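Long-range contacts in beta-glucuronidase (uncultured Clostridium sp., PDB 6U7J), which hydrolyses beta-D-glucuronides as a family 2 glycosyl hydrolase, one of the gut microbial beta-glucuronidases that can reactivate estrogens: residues D91-L96 with E125-E130; V95-S100 with R189-P194. All blocks are in the same frame, centred on the assembly; numbering follows the deposited sequence.

How the interactions relate
Interactions 1 and 2 lie in one antiparallel sheet of the family 2 sugar binding domain. Their centres are about 7 Å apart. Both use strand 93-98, and they share V95 and L96. Interaction 1 pairs this strand with 124-127, about thirty residues on. Interaction 2 pairs it with 188-193, which comes much later in the chain. Strand 93-98 is therefore bonded along both edges. The two contacts also touch directly. E125 of interaction 1 accepts a probable hydrogen bond from Y191 of interaction 2, and the backbones of R93 and T193 are probably bonded too. Three separate parts of the chain are thus joined in one sheet.

Interaction 1 (D91-L96 with E125-E130); sequences DQRLVL and EADVTE
The OG1 atom of T129 meets two partners. It accepts a nearly straight hydrogen bond from the backbone N of L94, 2.9 Å from N to OG1 and 170° at the hydrogen. It also appears to donate to OD1 of D127 in its own segment, though this bond is unusually short. The same OD1 accepts from the backbone N of T129, 3.0 Å from N to OD1, which makes an Asx turn. Both donors reach OD1 from one face of the carboxylate, OG1 on the syn side and N on the anti side. Together they would limit the rotation of the carboxylate.

The other carboxylate oxygen, OD2, forms a salt bridge with R93. Its bond from NE is weak, at 3.3 Å between NE and OD2 and 132° at the hydrogen. R93 carries CG anti to its backbone N (chi1 -173°), and the extended chain beyond it passes T129 OG1 and crosses D127 at about a right angle. Its guanidinium also has V95 CG2 over one face, and its NH1 bonds to T193.

The strands run antiparallel. L96 and A126 are a hydrogen-bonded pair, while V95 and D127 are a non-hydrogen-bonded pair. V128 N bonds to L94 O at 2.8 Å, after strand 124-127 has ended. L94 CB packs on V128 CG2 at 3.8 Å. V95 CG1 lies against the E125 carboxylate, 3.5 Å from OE1. OE1 takes its polar bonds from R97, a salt bridge, and the Y191 hydroxyl.

The threonine hydroxyl thus continues the pairing with strand 93-98 beyond the last bridge, and the weakly bridged R93 would probably stabilise the aspartate's charge.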
ATOM      1  N   ASP B  91      30.432 -33.612  38.347  1.00 38.98           N
ATOM      2  CA  ASP B  91      31.855 -33.684  38.036  1.00 43.71           C
ATOM      3  C   ASP B  91      32.157 -33.408  36.567  1.00 48.41           C
ATOM      4  O   ASP B  91      33.193 -33.853  36.058  1.00 44.71           O
ATOM      5  CB  ASP B  91      32.404 -35.055  38.435  1.00 50.85           C
ATOM      6  CG  ASP B  91      32.466 -35.234  39.932  1.00 51.51           C
ATOM      7  OD1 ASP B  91      33.110 -34.395  40.597  1.00 49.53           O
ATOM      8  OD2 ASP B  91      31.859 -36.196  40.445  1.00 60.07           O
ATOM      9  N   GLN B  92      31.286 -32.684  35.869  1.00 42.82           N
ATOM     10  CA  GLN B  92      31.530 -32.445  34.456  1.00 36.25           C
ATOM     11  C   GLN B  92      32.224 -31.101  34.243  1.00 35.48           C
ATOM     12  O   GLN B  92      32.226 -30.223  35.107  1.00 38.26           O
ATOM     13  CB  GLN B  92      30.220 -32.511  33.670  1.00 40.40           C
ATOM     14  CG  GLN B  92      29.410 -33.779  33.906  1.00 36.94           C
ATOM     15  CD  GLN B  92      30.246 -35.044  33.769  1.00 45.99           C
ATOM     16  OE1 GLN B  92      30.416 -35.799  34.731  1.00 45.59           O
ATOM     17  NE2 GLN B  92      30.771 -35.280  32.574  1.00 40.79           N
ATOM     18  N   ARG B  93      32.860 -30.969  33.087  1.00 37.97           N
ATOM     19  CA  ARG B  93      33.273 -29.655  32.617  1.00 40.78           C
ATOM     20  C   ARG B  93      32.030 -28.848  32.245  1.00 36.81           C
ATOM     21  O   ARG B  93      31.130 -29.361  31.573  1.00 38.50           O
ATOM     22  CB  ARG B  93      34.208 -29.798  31.416  1.00 39.54           C
ATOM     23  CG  ARG B  93      34.825 -28.492  30.948  1.00 39.75           C
ATOM     24  CD  ARG B  93      35.893 -28.755  29.898  1.00 40.60           C
ATOM     25  NE  ARG B  93      36.054 -27.639  28.969  1.00 40.71           N
ATOM     26  CZ  ARG B  93      35.552 -27.609  27.735  1.00 39.25           C
ATOM     27  NH1 ARG B  93      34.842 -28.632  27.276  1.00 38.43           N
ATOM     28  NH2 ARG B  93      35.760 -26.552  26.954  1.00 35.42           N
ATOM     29  N   LEU B  94      31.957 -27.604  32.720  1.00 39.75           N
ATOM     30  CA  LEU B  94      30.813 -26.725  32.492  1.00 41.60           C
ATOM     31  C   LEU B  94      31.261 -25.527  31.670  1.00 37.00           C
ATOM     32  O   LEU B  94      32.206 -24.831  32.057  1.00 37.90           O
ATOM     33  CB  LEU B  94      30.200 -26.245  33.813  1.00 34.52           C
ATOM     34  CG  LEU B  94      29.800 -27.300  34.846  1.00 37.48           C
ATOM     35  CD1 LEU B  94      29.047 -26.631  35.990  1.00 38.33           C
ATOM     36  CD2 LEU B  94      28.979 -28.430  34.265  1.00 37.31           C
ATOM     37  N   VAL B  95      30.575 -25.281  30.551  1.00 35.38           N
ATOM     38  CA  VAL B  95      30.951 -24.231  29.607  1.00 34.50           C
ATOM     39  C   VAL B  95      29.729 -23.371  29.283  1.00 34.62           C
ATOM     40  O   VAL B  95      28.664 -23.895  28.932  1.00 32.46           O
ATOM     41  CB  VAL B  95      31.553 -24.818  28.314  1.00 38.40           C
ATOM     42  CG1 VAL B  95      31.988 -23.695  27.368  1.00 34.38           C
ATOM     43  CG2 VAL B  95      32.736 -25.737  28.641  1.00 34.93           C
ATOM     44  N   LEU B  96      29.896 -22.053  29.369  1.00 33.30           N
ATOM     45  CA  LEU B  96      28.859 -21.092  29.009  1.00 34.32           C
ATOM     46  C   LEU B  96      29.161 -20.541  27.623  1.00 34.50           C
ATOM     47  O   LEU B  96      30.167 -19.850  27.433  1.00 32.55           O
ATOM     48  CB  LEU B  96      28.813 -19.962  30.025  1.00 35.59           C
ATOM     49  CG  LEU B  96      27.596 -19.065  29.959  1.00 42.02           C
ATOM     50  CD1 LEU B  96      26.346 -19.902  30.275  1.00 40.45           C
ATOM     51  CD2 LEU B  96      27.773 -17.912  30.959  1.00 39.63           C
ATOM     52  N   GLU B 125      32.949 -18.273  24.616  1.00 32.41           N
ATOM     53  CA  GLU B 125      32.509 -19.119  25.711  1.00 37.46           C
ATOM     54  C   GLU B 125      33.411 -18.920  26.926  1.00 37.88           C
ATOM     55  O   GLU B 125      34.483 -18.313  26.849  1.00 37.41           O
ATOM     56  CB  GLU B 125      32.439 -20.599  25.278  1.00 39.11           C
ATOM     57  CG  GLU B 125      33.729 -21.180  24.767  1.00 41.26           C
ATOM     58  CD  GLU B 125      33.607 -22.650  24.356  1.00 44.24           C
ATOM     59  OE1 GLU B 125      32.516 -23.103  23.934  1.00 43.04           O
ATOM     60  OE2 GLU B 125      34.617 -23.362  24.471  1.00 45.40           O
ATOM     61  N   ALA B 126      32.941 -19.422  28.061  1.00 34.07           N
ATOM     62  CA  ALA B 126      33.661 -19.337  29.326  1.00 34.23           C
ATOM     63  C   ALA B 126      33.519 -20.670  30.038  1.00 36.66           C
ATOM     64  O   ALA B 126      32.404 -21.187  30.156  1.00 36.58           O
ATOM     65  CB  ALA B 126      33.117 -18.212  30.215  1.00 32.49           C
ATOM     66  N   ASP B 127      34.642 -21.234  30.481  1.00 33.38           N
ATOM     67  CA  ASP B 127      34.617 -22.424  31.321  1.00 36.27           C
ATOM     68  C   ASP B 127      34.208 -21.992  32.722  1.00 36.55           C
ATOM     69  O   ASP B 127      34.923 -21.217  33.358  1.00 41.36           O
ATOM     70  CB  ASP B 127      36.000 -23.089  31.320  1.00 42.12           C
ATOM     71  CG  ASP B 127      36.017 -24.439  32.035  1.00 42.98           C
ATOM     72  OD1 ASP B 127      35.610 -24.518  33.209  1.00 45.26           O
ATOM     73  OD2 ASP B 127      36.455 -25.436  31.428  1.00 50.84           O
ATOM     74  N   VAL B 128      33.054 -22.450  33.196  1.00 36.29           N
ATOM     75  CA  VAL B 128      32.581 -22.081  34.525  1.00 40.80           C
ATOM     76  C   VAL B 128      32.607 -23.271  35.483  1.00 38.44           C
ATOM     77  O   VAL B 128      31.909 -23.261  36.498  1.00 36.88           O
ATOM     78  CB  VAL B 128      31.173 -21.469  34.472  1.00 39.28           C
ATOM     79  CG1 VAL B 128      31.177 -20.203  33.646  1.00 39.16           C
ATOM     80  CG2 VAL B 128      30.183 -22.492  33.934  1.00 34.62           C
ATOM     81  N   THR B 129      33.394 -24.301  35.168  1.00 36.74           N
ATOM     82  CA  THR B 129      33.408 -25.525  35.970  1.00 40.74           C
ATOM     83  C   THR B 129      33.649 -25.246  37.447  1.00 40.96           C
ATOM     84  O   THR B 129      32.985 -25.826  38.310  1.00 43.39           O
ATOM     85  CB  THR B 129      34.484 -26.480  35.450  1.00 43.56           C
ATOM     86  OG1 THR B 129      34.394 -26.572  34.021  1.00 38.74           O
ATOM     87  CG2 THR B 129      34.315 -27.855  36.076  1.00 45.33           C
ATOM     88  N   GLU B 130      34.594 -24.371  37.762  1.00 38.43           N
ATOM     89  CA  GLU B 130      34.947 -24.132  39.153  1.00 49.34           C
ATOM     90  C   GLU B 130      34.231 -22.927  39.751  1.00 52.27           C
ATOM     91  O   GLU B 130      34.490 -22.579  40.907  1.00 53.84           O
ATOM     92  CB  GLU B 130      36.465 -23.975  39.296  1.00 48.80           C
ATOM     93  CG  GLU B 130      37.292 -25.226  38.907  1.00 53.34           C
ATOM     94  CD  GLU B 130      36.838 -26.537  39.589  1.00 57.51           C
ATOM     95  OE1 GLU B 130      36.416 -26.515  40.773  1.00 59.05           O
ATOM     96  OE2 GLU B 130      36.920 -27.606  38.933  1.00 62.63           O
TER

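Interaction 2 (V95-S100 with R189-P194); sequences VLRFGS and RLYCTP
The ring of Y191 has V95 over one face. V95 CB sits 3.8 Å from the ring centroid, only 18° off the normal, in a CH-pi contact offset toward the rim. CG1 of V95 reaches farther along the ring and comes within 3.5 Å of Y191 CE2. At the edge, T193 CG2 lies in the ring plane. R97 CB is also at the edge, near the plane, 4.1 Å from Y191 CE2. The R97 guanidinium approaches obliquely, its plane turned 67° from that of the ring.

Y191 CG stands between its backbone N and carbonyl carbon (chi1 72°). This turns the ring back over V95, and the two side chains lie side by side, pointing the same way. The Y191 hydroxyl bonds to OE1 of E125, the atom that R97 NH2 also meets.

Strands 93-98 and 188-193 are antiparallel neighbours in the sheet of the sugar binding domain. In family 2 enzymes this domain is a jelly-roll beta sandwich, and this is one of its antiparallel strand pairs. V95 with Y191 and R97 with R189 are hydrogen-bonded pairs. Each has two backbone bonds. R97 N to R189 O is the shortest at 2.7 Å, and V95 N to Y191 O is 2.9 Å. L96 and L190, between them, form the non-hydrogen-bonded pair.

These two leucines point to the other face of the sheet. Their chains cross at about a right angle, with L96 CD1 4.0 Å from L190 CD1. L24 and L139 pack on L96 there. R189 begins on the face of Y191, but its end leads away to salt bridges with E23 and E347. Its side chain lies about 5 Å from a bound calcium ion.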
ATOM      1  N   VAL B  95      30.575 -25.281  30.551  1.00 35.38           N
ATOM      2  CA  VAL B  95      30.951 -24.231  29.607  1.00 34.50           C
ATOM      3  C   VAL B  95      29.729 -23.371  29.283  1.00 34.62           C
ATOM      4  O   VAL B  95      28.664 -23.895  28.932  1.00 32.46           O
ATOM      5  CB  VAL B  95      31.553 -24.818  28.314  1.00 38.40           C
ATOM      6  CG1 VAL B  95      31.988 -23.695  27.368  1.00 34.38           C
ATOM      7  CG2 VAL B  95      32.736 -25.737  28.641  1.00 34.93           C
ATOM      8  N   LEU B  96      29.896 -22.053  29.369  1.00 33.30           N
ATOM      9  CA  LEU B  96      28.859 -21.092  29.009  1.00 34.32           C
ATOM     10  C   LEU B  96      29.161 -20.541  27.623  1.00 34.50           C
ATOM     11  O   LEU B  96      30.167 -19.850  27.433  1.00 32.55           O
ATOM     12  CB  LEU B  96      28.813 -19.962  30.025  1.00 35.59           C
ATOM     13  CG  LEU B  96      27.596 -19.065  29.959  1.00 42.02           C
ATOM     14  CD1 LEU B  96      26.346 -19.902  30.275  1.00 40.45           C
ATOM     15  CD2 LEU B  96      27.773 -17.912  30.959  1.00 39.63           C
ATOM     16  N   ARG B  97      28.288 -20.819  26.661  1.00 30.63           N
ATOM     17  CA  ARG B  97      28.502 -20.368  25.293  1.00 36.90           C
ATOM     18  C   ARG B  97      27.494 -19.299  24.894  1.00 31.77           C
ATOM     19  O   ARG B  97      26.285 -19.478  25.075  1.00 35.63           O
ATOM     20  CB  ARG B  97      28.412 -21.517  24.295  1.00 32.79           C
ATOM     21  CG  ARG B  97      28.468 -20.958  22.897  1.00 36.55           C
ATOM     22  CD  ARG B  97      28.578 -21.987  21.869  1.00 44.87           C
ATOM     23  NE  ARG B  97      29.883 -22.629  21.894  1.00 48.70           N
ATOM     24  CZ  ARG B  97      30.528 -22.990  20.795  1.00 45.44           C
ATOM     25  NH1 ARG B  97      29.978 -22.730  19.604  1.00 40.30           N
ATOM     26  NH2 ARG B  97      31.705 -23.592  20.893  1.00 39.62           N
ATOM     27  N   PHE B  98      27.996 -18.214  24.317  1.00 33.60           N
ATOM     28  CA  PHE B  98      27.177 -17.227  23.624  1.00 30.95           C
ATOM     29  C   PHE B  98      27.417 -17.370  22.128  1.00 33.25           C
ATOM     30  O   PHE B  98      28.569 -17.319  21.675  1.00 30.04           O
ATOM     31  CB  PHE B  98      27.510 -15.820  24.096  1.00 30.30           C
ATOM     32  CG  PHE B  98      27.124 -15.561  25.529  1.00 33.93           C
ATOM     33  CD1 PHE B  98      27.979 -15.915  26.568  1.00 32.36           C
ATOM     34  CD2 PHE B  98      25.902 -14.974  25.835  1.00 33.48           C
ATOM     35  CE1 PHE B  98      27.621 -15.688  27.883  1.00 35.43           C
ATOM     36  CE2 PHE B  98      25.541 -14.731  27.152  1.00 32.80           C
ATOM     37  CZ  PHE B  98      26.395 -15.101  28.175  1.00 34.57           C
ATOM     38  N   GLY B  99      26.331 -17.555  21.368  1.00 30.73           N
ATOM     39  CA  GLY B  99      26.463 -17.592  19.918  1.00 32.49           C
ATOM     40  C   GLY B  99      26.964 -16.273  19.373  1.00 32.30           C
ATOM     41  O   GLY B  99      27.755 -16.235  18.421  1.00 30.27           O
ATOM     42  N   SER B 100      26.525 -15.175  19.985  1.00 28.44           N
ATOM     43  CA  SER B 100      27.019 -13.842  19.689  1.00 29.66           C
ATOM     44  C   SER B 100      26.344 -12.846  20.626  1.00 31.11           C
ATOM     45  O   SER B 100      25.229 -13.082  21.096  1.00 31.06           O
ATOM     46  CB  SER B 100      26.758 -13.457  18.225  1.00 31.25           C
ATOM     47  OG  SER B 100      25.391 -13.178  18.024  1.00 29.10           O
ATOM     48  N   ARG B 189      23.884 -20.891  25.630  1.00 34.27           N
ATOM     49  CA  ARG B 189      23.898 -22.305  25.970  1.00 35.85           C
ATOM     50  C   ARG B 189      24.853 -22.545  27.132  1.00 39.02           C
ATOM     51  O   ARG B 189      25.963 -22.008  27.152  1.00 38.00           O
ATOM     52  CB  ARG B 189      24.317 -23.168  24.767  1.00 34.25           C
ATOM     53  CG  ARG B 189      23.588 -22.847  23.474  1.00 41.57           C
ATOM     54  CD  ARG B 189      23.601 -24.025  22.499  1.00 49.08           C
ATOM     55  NE  ARG B 189      23.062 -23.666  21.186  1.00 59.62           N
ATOM     56  CZ  ARG B 189      22.283 -24.444  20.434  1.00 58.91           C
ATOM     57  NH1 ARG B 189      21.928 -25.659  20.846  1.00 54.90           N
ATOM     58  NH2 ARG B 189      21.855 -23.996  19.260  1.00 54.92           N
ATOM     59  N   LEU B 190      24.402 -23.332  28.108  1.00 34.94           N
ATOM     60  CA  LEU B 190      25.279 -23.962  29.088  1.00 35.50           C
ATOM     61  C   LEU B 190      25.391 -25.436  28.716  1.00 35.46           C
ATOM     62  O   LEU B 190      24.372 -26.120  28.590  1.00 37.24           O
ATOM     63  CB  LEU B 190      24.736 -23.807  30.508  1.00 34.01           C
ATOM     64  CG  LEU B 190      25.623 -24.424  31.597  1.00 36.42           C
ATOM     65  CD1 LEU B 190      26.818 -23.523  31.900  1.00 34.00           C
ATOM     66  CD2 LEU B 190      24.826 -24.690  32.857  1.00 35.43           C
ATOM     67  N   TYR B 191      26.616 -25.924  28.529  1.00 35.40           N
ATOM     68  CA  TYR B 191      26.791 -27.300  28.098  1.00 34.01           C
ATOM     69  C   TYR B 191      27.894 -27.987  28.906  1.00 34.77           C
ATOM     70  O   TYR B 191      28.783 -27.334  29.448  1.00 33.21           O
ATOM     71  CB  TYR B 191      27.080 -27.377  26.595  1.00 32.68           C
ATOM     72  CG  TYR B 191      28.440 -26.918  26.096  1.00 33.56           C
ATOM     73  CD1 TYR B 191      29.526 -27.806  26.040  1.00 33.01           C
ATOM     74  CD2 TYR B 191      28.616 -25.646  25.575  1.00 31.78           C
ATOM     75  CE1 TYR B 191      30.760 -27.416  25.530  1.00 30.33           C
ATOM     76  CE2 TYR B 191      29.846 -25.240  25.056  1.00 33.27           C
ATOM     77  CZ  TYR B 191      30.918 -26.136  25.034  1.00 37.57           C
ATOM     78  OH  TYR B 191      32.146 -25.753  24.527  1.00 35.48           O
ATOM     79  N   CYS B 192      27.826 -29.322  28.980  1.00 31.70           N
ATOM     80  CA  CYS B 192      28.785 -30.094  29.748  1.00 40.25           C
ATOM     81  C   CYS B 192      29.551 -31.071  28.855  1.00 39.08           C
ATOM     82  O   CYS B 192      29.084 -31.462  27.776  1.00 40.62           O
ATOM     83  CB  CYS B 192      28.106 -30.830  30.948  1.00 32.33           C
ATOM     84  SG  CYS B 192      26.968 -32.172  30.579  1.00 43.04           S
ATOM     85  N   THR B 193      30.776 -31.391  29.272  1.00 38.95           N
ATOM     86  CA  THR B 193      31.621 -32.428  28.690  1.00 40.31           C
ATOM     87  C   THR B 193      32.371 -33.142  29.808  1.00 40.96           C
ATOM     88  O   THR B 193      32.461 -32.634  30.935  1.00 36.57           O
ATOM     89  CB  THR B 193      32.659 -31.896  27.684  1.00 40.40           C
ATOM     90  OG1 THR B 193      33.733 -31.248  28.380  1.00 37.48           O
ATOM     91  CG2 THR B 193      32.056 -30.943  26.627  1.00 41.32           C
ATOM     92  N   PRO B 194      32.929 -34.323  29.523  1.00 40.51           N
ATOM     93  CA  PRO B 194      33.919 -34.909  30.437  1.00 41.55           C
ATOM     94  C   PRO B 194      35.123 -33.987  30.586  1.00 42.29           C
ATOM     95  O   PRO B 194      35.402 -33.145  29.724  1.00 35.95           O
ATOM     96  CB  PRO B 194      34.306 -36.226  29.752  1.00 44.04           C
ATOM     97  CG  PRO B 194      33.126 -36.565  28.876  1.00 41.08           C
ATOM     98  CD  PRO B 194      32.594 -35.240  28.412  1.00 39.85           C
TER